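Local atomic coordinates of predicted protein (Acinetobacter sp. RUH2624, PDB entry 4MEA), a protein that hydrolyses epoxides and is probably a secreted virulence factor of the Cif family, with an alpha/beta hydrolase fold. Residues A[75-78]-A[79-83]; A[216-220]-A[221-225]; A[310-313]-A[314-318]. All coordinates share one frame; numbering follows the deposited sequence.

Contact 1 (A[75-78]-A[79-83]); sequences EPVM and LSYMK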
loop_
_atom_site.group_PDB
_atom_site.type_symbol
_atom_site.label_atom_id
_atom_site.label_comp_id
_atom_site.label_asym_id
_atom_site.label_seq_id
_atom_site.Cartn_x
_atom_site.Cartn_y
_atom_site.Cartn_z
ATOM N N GLU A 75 6.713 -26.728 11.333
ATOM C CA GLU A 75 6.732 -28.195 11.421
ATOM C C GLU A 75 8.112 -28.857 11.248
ATOM O O GLU A 75 8.496 -29.711 12.051
ATOM C CB GLU A 75 5.703 -28.825 10.473
ATOM C CG GLU A 75 5.463 -30.318 10.732
ATOM C CD GLU A 75 4.452 -30.939 9.786
ATOM O OE1 GLU A 75 4.363 -30.497 8.623
ATOM O OE2 GLU A 75 3.727 -31.866 10.215
ATOM N N PRO A 76 8.861 -28.481 10.202
ATOM C CA PRO A 76 10.147 -29.173 10.032
ATOM C C PRO A 76 11.125 -28.913 11.181
ATOM O O PRO A 76 11.884 -29.814 11.542
ATOM C CB PRO A 76 10.682 -28.631 8.697
ATOM C CG PRO A 76 9.859 -27.431 8.386
ATOM C CD PRO A 76 8.537 -27.607 9.062
ATOM N N VAL A 77 11.092 -27.714 11.759
ATOM C CA VAL A 77 11.937 -27.398 12.911
ATOM C C VAL A 77 11.466 -28.149 14.148
ATOM O O VAL A 77 12.276 -28.646 14.936
ATOM C CB VAL A 77 11.937 -25.884 13.229
ATOM C CG1 VAL A 77 12.855 -25.583 14.416
ATOM C CG2 VAL A 77 12.352 -25.081 12.000
ATOM N N MET A 78 10.148 -28.225 14.314
ATOM C CA MET A 78 9.551 -28.954 15.422
ATOM C C MET A 78 9.988 -30.411 15.393
ATOM O O MET A 78 10.364 -30.975 16.418
ATOM C CB MET A 78 8.029 -28.864 15.351
ATOM C CG MET A 78 7.482 -27.476 15.640
ATOM S SD MET A 78 5.711 -27.368 15.344
ATOM C CE MET A 78 4.993 -28.139 16.805
ATOM N N LEU A 79 9.936 -31.019 14.212
ATOM C CA LEU A 79 10.327 -32.415 14.068
ATOM C C LEU A 79 11.808 -32.605 14.388
ATOM O O LEU A 79 12.205 -33.604 14.996
ATOM C CB LEU A 79 9.990 -32.927 12.663
ATOM C CG LEU A 79 8.485 -33.061 12.380
ATOM C CD1 LEU A 79 8.228 -33.431 10.931
ATOM C CD2 LEU A 79 7.866 -34.088 13.302
ATOM N N SER A 80 12.608 -31.619 14.005
ATOM C CA SER A 80 14.049 -31.658 14.224
ATOM C C SER A 80 14.414 -31.575 15.702
ATOM O O SER A 80 15.430 -32.119 16.128
ATOM C CB SER A 80 14.736 -30.516 13.471
ATOM O OG SER A 80 14.598 -30.660 12.071
ATOM N N TYR A 81 13.586 -30.890 16.485
ATOM C CA TYR A 81 13.921 -30.645 17.890
ATOM C C TYR A 81 13.196 -31.540 18.901
ATOM O O TYR A 81 13.610 -31.633 20.061
ATOM C CB TYR A 81 13.677 -29.177 18.250
ATOM C CG TYR A 81 14.596 -28.197 17.546
ATOM C CD1 TYR A 81 15.738 -28.630 16.883
ATOM C CD2 TYR A 81 14.321 -26.836 17.549
ATOM C CE1 TYR A 81 16.582 -27.727 16.240
ATOM C CE2 TYR A 81 15.159 -25.928 16.915
ATOM C CZ TYR A 81 16.287 -26.377 16.264
ATOM O OH TYR A 81 17.113 -25.466 15.636
ATOM N N MET A 82 12.127 -32.201 18.478
ATOM C CA MET A 82 11.241 -32.852 19.445
ATOM C C MET A 82 11.889 -34.003 20.217
ATOM O O MET A 82 11.443 -34.343 21.311
ATOM C CB MET A 82 9.927 -33.295 18.797
ATOM C CG MET A 82 10.078 -34.305 17.673
ATOM S SD MET A 82 8.456 -34.817 17.077
ATOM C CE MET A 82 8.944 -36.150 15.987
ATOM N N LYS A 83 12.938 -34.595 19.657
ATOM C CA LYS A 83 13.677 -35.638 20.362
ATOM C C LYS A 83 14.248 -35.114 21.682
ATOM O O LYS A 83 14.279 -35.833 22.685
ATOM C CB LYS A 83 14.810 -36.190 19.490
ATOM C CG LYS A 83 15.859 -35.148 19.115
ATOM C CD LYS A 83 16.975 -35.736 18.267
ATOM C CE LYS A 83 17.943 -34.651 17.817
ATOM N NZ LYS A 83 19.049 -35.193 16.977
#
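In the beta-alpha-beta crossover that leads from strand 61-64 to strand 87-90 of the alpha/beta hydrolase sheet, helix 75-81 is the connecting helix, and within its roughly two turns V77 meets Y81 and P76 meets S80. The two side chains of the first pair run side by side in the same direction, one turn apart. V77 CG1 lies nearest CE2 and CD2 of the Y81 ring, 3.4 Å from Y81 CE2. With CG1 anti to the backbone N (chi1 -179°), this methyl is brought alongside the ring, while V77 O lies over one face of it. Beyond the segments Y81 OH and S320 OG are hydrogen-bonded and the ring makes an edge-to-face contact with F324, so the phenol bridges to helix 307-323. M78 is directed to the sheet instead, resting on F63, V87 and A89.

The backbone bonding is firm at the start of the helix and weakens toward its end. L79 N bonds E75 O at 2.9 Å, almost straight at 162°, and the aliphatic part of E75 runs alongside L79, where E75 CG lies 4.2 Å from L79 CD1. The carboxylate of E75 belongs elsewhere: OE1 forms a salt bridge with K72 and OE2 takes a hydrogen bond from A34 N. At the far end the pattern frays, since Y81 N is shared between V77 O, a weak bond, and M78 O, whose donor stands well above the carbonyl plane.

P76 O is gripped twice. S80 N reaches it at 3.1 Å from one face of the carbonyl plane; in one of two modelled conformers of S80, the hydroxyl OG comes from the opposite face, S80 OG lying 2.9 Å from P76 O.

Contact 2 (A[216-220]-A[221-225]); sequences EIFTP and ELLAE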
loop_
_atom_site.group_PDB
_atom_site.type_symbol
_atom_site.label_atom_id
_atom_site.label_comp_id
_atom_site.label_asym_id
_atom_site.label_seq_id
_atom_site.Cartn_x
_atom_site.Cartn_y
_atom_site.Cartn_z
ATOM N N GLU A 216 10.721 -20.870 -6.735
ATOM C CA GLU A 216 10.367 -22.142 -7.375
ATOM C C GLU A 216 9.686 -23.125 -6.420
ATOM O O GLU A 216 8.970 -24.044 -6.838
ATOM C CB GLU A 216 11.615 -22.785 -8.017
ATOM C CG GLU A 216 12.699 -23.243 -7.031
ATOM C CD GLU A 216 13.614 -22.111 -6.537
ATOM O OE1 GLU A 216 13.627 -21.015 -7.143
ATOM O OE2 GLU A 216 14.331 -22.328 -5.534
ATOM N N ILE A 217 9.917 -22.925 -5.133
ATOM C CA ILE A 217 9.376 -23.798 -4.105
ATOM C C ILE A 217 7.857 -23.668 -4.026
ATOM O O ILE A 217 7.152 -24.596 -3.614
ATOM C CB ILE A 217 10.017 -23.446 -2.740
ATOM C CG1 ILE A 217 11.424 -24.045 -2.647
ATOM C CG2 ILE A 217 9.159 -23.906 -1.573
ATOM C CD1 ILE A 217 12.302 -23.368 -1.584
ATOM N N PHE A 218 7.344 -22.510 -4.419
ATOM C CA PHE A 218 5.932 -22.225 -4.190
ATOM C C PHE A 218 5.069 -22.678 -5.352
ATOM O O PHE A 218 4.593 -21.874 -6.151
ATOM C CB PHE A 218 5.727 -20.757 -3.796
ATOM C CG PHE A 218 6.409 -20.409 -2.501
ATOM C CD1 PHE A 218 5.768 -20.619 -1.287
ATOM C CD2 PHE A 218 7.715 -19.947 -2.495
ATOM C CE1 PHE A 218 6.407 -20.341 -0.088
ATOM C CE2 PHE A 218 8.363 -19.671 -1.300
ATOM C CZ PHE A 218 7.707 -19.866 -0.097
ATOM N N THR A 219 4.899 -23.995 -5.428
ATOM C CA THR A 219 4.045 -24.630 -6.421
ATOM C C THR A 219 2.595 -24.259 -6.169
ATOM O O THR A 219 2.251 -23.760 -5.096
ATOM C CB THR A 219 4.168 -26.162 -6.349
ATOM O OG1 THR A 219 3.658 -26.619 -5.086
ATOM C CG2 THR A 219 5.614 -26.574 -6.480
ATOM N N PRO A 220 1.730 -24.502 -7.162
ATOM C CA PRO A 220 0.317 -24.167 -6.968
ATOM C C PRO A 220 -0.299 -24.920 -5.778
ATOM O O PRO A 220 -1.151 -24.355 -5.080
ATOM C CB PRO A 220 -0.327 -24.601 -8.291
ATOM C CG PRO A 220 0.783 -24.460 -9.298
ATOM C CD PRO A 220 2.039 -24.856 -8.560
ATOM N N GLU A 221 0.134 -26.159 -5.539
ATOM C CA GLU A 221 -0.426 -26.957 -4.440
ATOM C C GLU A 221 0.065 -26.488 -3.081
ATOM O O GLU A 221 -0.707 -26.449 -2.120
ATOM C CB GLU A 221 -0.133 -28.454 -4.612
ATOM C CG GLU A 221 -0.214 -29.264 -3.308
ATOM C CD GLU A 221 -1.620 -29.322 -2.716
ATOM O OE1 GLU A 221 -2.593 -29.022 -3.442
ATOM O OE2 GLU A 221 -1.753 -29.670 -1.518
ATOM N N LEU A 222 1.351 -26.150 -2.986
ATOM C CA LEU A 222 1.863 -25.566 -1.745
ATOM C C LEU A 222 1.159 -24.231 -1.469
ATOM O O LEU A 222 0.764 -23.946 -0.338
ATOM C CB LEU A 222 3.383 -25.380 -1.789
ATOM C CG LEU A 222 3.956 -24.680 -0.546
ATOM C CD1 LEU A 222 3.703 -25.481 0.731
ATOM C CD2 LEU A 222 5.446 -24.415 -0.707
ATOM N N LEU A 223 0.993 -23.415 -2.506
ATOM C CA LEU A 223 0.303 -22.146 -2.330
ATOM C C LEU A 223 -1.134 -22.360 -1.849
ATOM O O LEU A 223 -1.590 -21.675 -0.932
ATOM C CB LEU A 223 0.369 -21.290 -3.605
ATOM C CG LEU A 223 1.748 -20.674 -3.900
ATOM C CD1 LEU A 223 1.817 -20.082 -5.316
ATOM C CD2 LEU A 223 2.140 -19.615 -2.855
ATOM N N ALA A 224 -1.844 -23.314 -2.449
ATOM C CA ALA A 224 -3.204 -23.621 -2.012
ATOM C C ALA A 224 -3.251 -23.975 -0.518
ATOM O O ALA A 224 -4.163 -23.556 0.205
ATOM C CB ALA A 224 -3.808 -24.753 -2.862
ATOM N N GLU A 225 -2.254 -24.724 -0.057
ATOM C CA GLU A 225 -2.156 -25.100 1.362
ATOM C C GLU A 225 -1.869 -23.909 2.276
ATOM O O GLU A 225 -2.407 -23.827 3.384
ATOM C CB GLU A 225 -1.077 -26.164 1.560
ATOM C CG GLU A 225 -1.399 -27.469 0.888
ATOM C CD GLU A 225 -0.326 -28.509 1.113
ATOM O OE1 GLU A 225 0.599 -28.248 1.912
ATOM O OE2 GLU A 225 -0.416 -29.587 0.494
#
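A capped helix start is the heart of this local contact: T219 closes the first turn of helix 220-227 by accepting from L222, at the point where the loop after helix 200-211 turns into the helix. L222 N points at T219 OG1 over 3.2 Å, with an N-H...O angle of 166°. The hydroxyl can meet it because chi1 of 65° places OG1 between the backbone N and the carbonyl carbon, and T219 OG1 also lies 3.5 Å from L222 CB, the two side chains crossing at about a right angle. T219 is therefore the N-cap, and P220 follows it as the first helical residue, a place where a proline's missing N-H costs no helical bond. From there the regular pattern takes over: L223 N bonds T219 O at 2.9 Å, and A224 N bonds P220 O.

Helix 220-227 belongs to the helical insertion between sheet strands 151-157 and 267-272, which in alpha/beta hydrolases of this kind is the cap region. Just ahead of the N-cap, F218 forms the centre of an inverse gamma turn, closed by a weak bond from T219 N to I217 O. I217 CG2 sits above the centre of the F218 ring, 4.2 Å from its plane. L222 adds to this apolar cluster through one methyl: L222 CD2 is 3.8 Å from I217 CG2 and 3.9 Å from F218 CD1. L223 crosses F218 at about a right angle, its CD2 against F218 CB. The ring of F218 also meets W306, and I208 of helix 200-211 lies against both F218 and L223. L223 CD1 approaches the carbonyl of the gamma-turn residue, 3.4 Å from F218 O.

Contact 3 (A[310-313]-A[314-318]); sequences ENAE and GVEKS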
loop_
_atom_site.group_PDB
_atom_site.type_symbol
_atom_site.label_atom_id
_atom_site.label_comp_id
_atom_site.label_asym_id
_atom_site.label_seq_id
_atom_site.Cartn_x
_atom_site.Cartn_y
_atom_site.Cartn_z
ATOM N N GLU A 310 12.091 -21.834 2.752
ATOM C CA GLU A 310 13.200 -21.622 1.813
ATOM C C GLU A 310 14.576 -22.096 2.303
ATOM O O GLU A 310 15.483 -22.336 1.504
ATOM C CB GLU A 310 13.289 -20.144 1.446
ATOM C CG GLU A 310 11.977 -19.514 1.031
ATOM C CD GLU A 310 12.149 -18.054 0.689
ATOM O OE1 GLU A 310 13.088 -17.745 -0.072
ATOM O OE2 GLU A 310 11.368 -17.214 1.198
ATOM N N ASN A 311 14.742 -22.224 3.609
ATOM C CA ASN A 311 16.070 -22.485 4.155
ATOM C C ASN A 311 15.956 -23.044 5.569
ATOM O O ASN A 311 16.461 -22.459 6.525
ATOM C CB ASN A 311 16.913 -21.200 4.120
ATOM C CG ASN A 311 18.402 -21.456 4.338
ATOM O OD1 ASN A 311 18.824 -22.593 4.542
ATOM N ND2 ASN A 311 19.208 -20.389 4.282
ATOM N N ALA A 312 15.260 -24.171 5.684
ATOM C CA ALA A 312 15.089 -24.854 6.951
ATOM C C ALA A 312 16.442 -25.130 7.602
ATOM O O ALA A 312 16.595 -24.995 8.813
ATOM C CB ALA A 312 14.312 -26.156 6.746
ATOM N N GLU A 313 17.427 -25.503 6.787
ATOM C CA GLU A 313 18.766 -25.786 7.294
ATOM C C GLU A 313 19.387 -24.565 7.946
ATOM O O GLU A 313 19.977 -24.664 9.021
ATOM C CB GLU A 313 19.685 -26.288 6.170
ATOM C CG GLU A 313 21.166 -26.349 6.544
ATOM C CD GLU A 313 21.487 -27.470 7.526
ATOM O OE1 GLU A 313 20.570 -28.250 7.882
ATOM O OE2 GLU A 313 22.665 -27.574 7.942
ATOM N N GLY A 314 19.267 -23.421 7.272
ATOM C CA GLY A 314 19.826 -22.173 7.754
ATOM C C GLY A 314 19.170 -21.731 9.045
ATOM O O GLY A 314 19.839 -21.204 9.934
ATOM N N VAL A 315 17.859 -21.946 9.150
ATOM C CA VAL A 315 17.121 -21.567 10.350
ATOM C C VAL A 315 17.519 -22.469 11.523
ATOM O O VAL A 315 17.843 -21.987 12.612
ATOM C CB VAL A 315 15.581 -21.654 10.138
ATOM C CG1 VAL A 315 14.848 -21.470 11.453
ATOM C CG2 VAL A 315 15.106 -20.630 9.110
ATOM N N GLU A 316 17.483 -23.778 11.290
ATOM C CA GLU A 316 17.782 -24.758 12.334
ATOM C C GLU A 316 19.194 -24.575 12.884
ATOM O O GLU A 316 19.402 -24.547 14.106
ATOM C CB GLU A 316 17.557 -26.188 11.811
ATOM C CG GLU A 316 16.078 -26.538 11.670
ATOM C CD GLU A 316 15.794 -27.660 10.673
ATOM O OE1 GLU A 316 14.601 -27.892 10.377
ATOM O OE2 GLU A 316 16.750 -28.304 10.185
ATOM N N LYS A 317 20.162 -24.427 11.984
ATOM C CA LYS A 317 21.538 -24.204 12.404
ATOM C C LYS A 317 21.655 -22.926 13.236
ATOM O O LYS A 317 22.306 -22.923 14.280
ATOM C CB LYS A 317 22.491 -24.160 11.207
ATOM C CG LYS A 317 23.943 -23.962 11.617
ATOM C CD LYS A 317 24.914 -24.274 10.491
ATOM C CE LYS A 317 26.355 -24.120 10.966
ATOM N NZ LYS A 317 27.344 -24.633 9.974
ATOM N N SER A 318 21.015 -21.851 12.779
ATOM C CA SER A 318 21.046 -20.577 13.503
ATOM C C SER A 318 20.378 -20.667 14.874
ATOM O O SER A 318 20.904 -20.161 15.868
ATOM C CB SER A 318 20.396 -19.455 12.681
ATOM O OG SER A 318 21.018 -19.304 11.414
HETATM O O HOH W 1 19.208 -29.882 10.551
#
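Successive i to i+4 backbone bonds carry the chain from N311 to K317: V315 N to N311 O, E316 N to A312 O at 2.9 Å, and K317 N to E313 O. N311 adds a side-chain bond at the start of this run. N311 OD1 accepts from G314 N at 2.9 Å, bent to 141°, with the donor standing well above the amide plane. Chi1 of -165° swings CG toward the carbonyl side and sets the amide close over G314, N311 OD1 being 3.4 Å from G314 CA. The amide nitrogen donates to T303 OG1, so both ends of the amide are held.

E316 lies extended along the helix surface, E316 CD 3.3 Å from A312 O. Its OE1 has a weak hydrogen bond with S80 OG on helix 75-81. E316 OE2 and E313 OE1 approach to 4.5 Å, and a water donates to both, at 2.9 Å to E316 OE2 and weakly to the other. The shared water probably eases the repulsion between the two acids. S318 OG turns back to G314 O at 2.7 Å, which also accepts the backbone bond from S318 N.

A serine hydroxyl folded back on the carbonyl four residues earlier is a familiar feature of alpha helices, here in helix 307-323, the C-terminal helix of the alpha/beta hydrolase fold.

How the contacts relate
Along the chain the order is contact 1, contact 2, contact 3, and helix 307-323, which carries contact 3, is the element next to both others. Contacts 1 and 3 have centres about 12 Å apart and touch: E316 reaches helix 75-81, where its OE1 probably makes a weak bond with S80 OG, so that the crossover helix and the C-terminal helix pack together beside the central sheet. Contact 2 lies farther off, centres about 22 Å from contact 1 and 20 Å from contact 3, on the start of helix 220-227 and the loop before it; it meets contact 3 through I217 against E310. The C-terminal helix thus links the sheet-flanking layer with the helical region at 200-227.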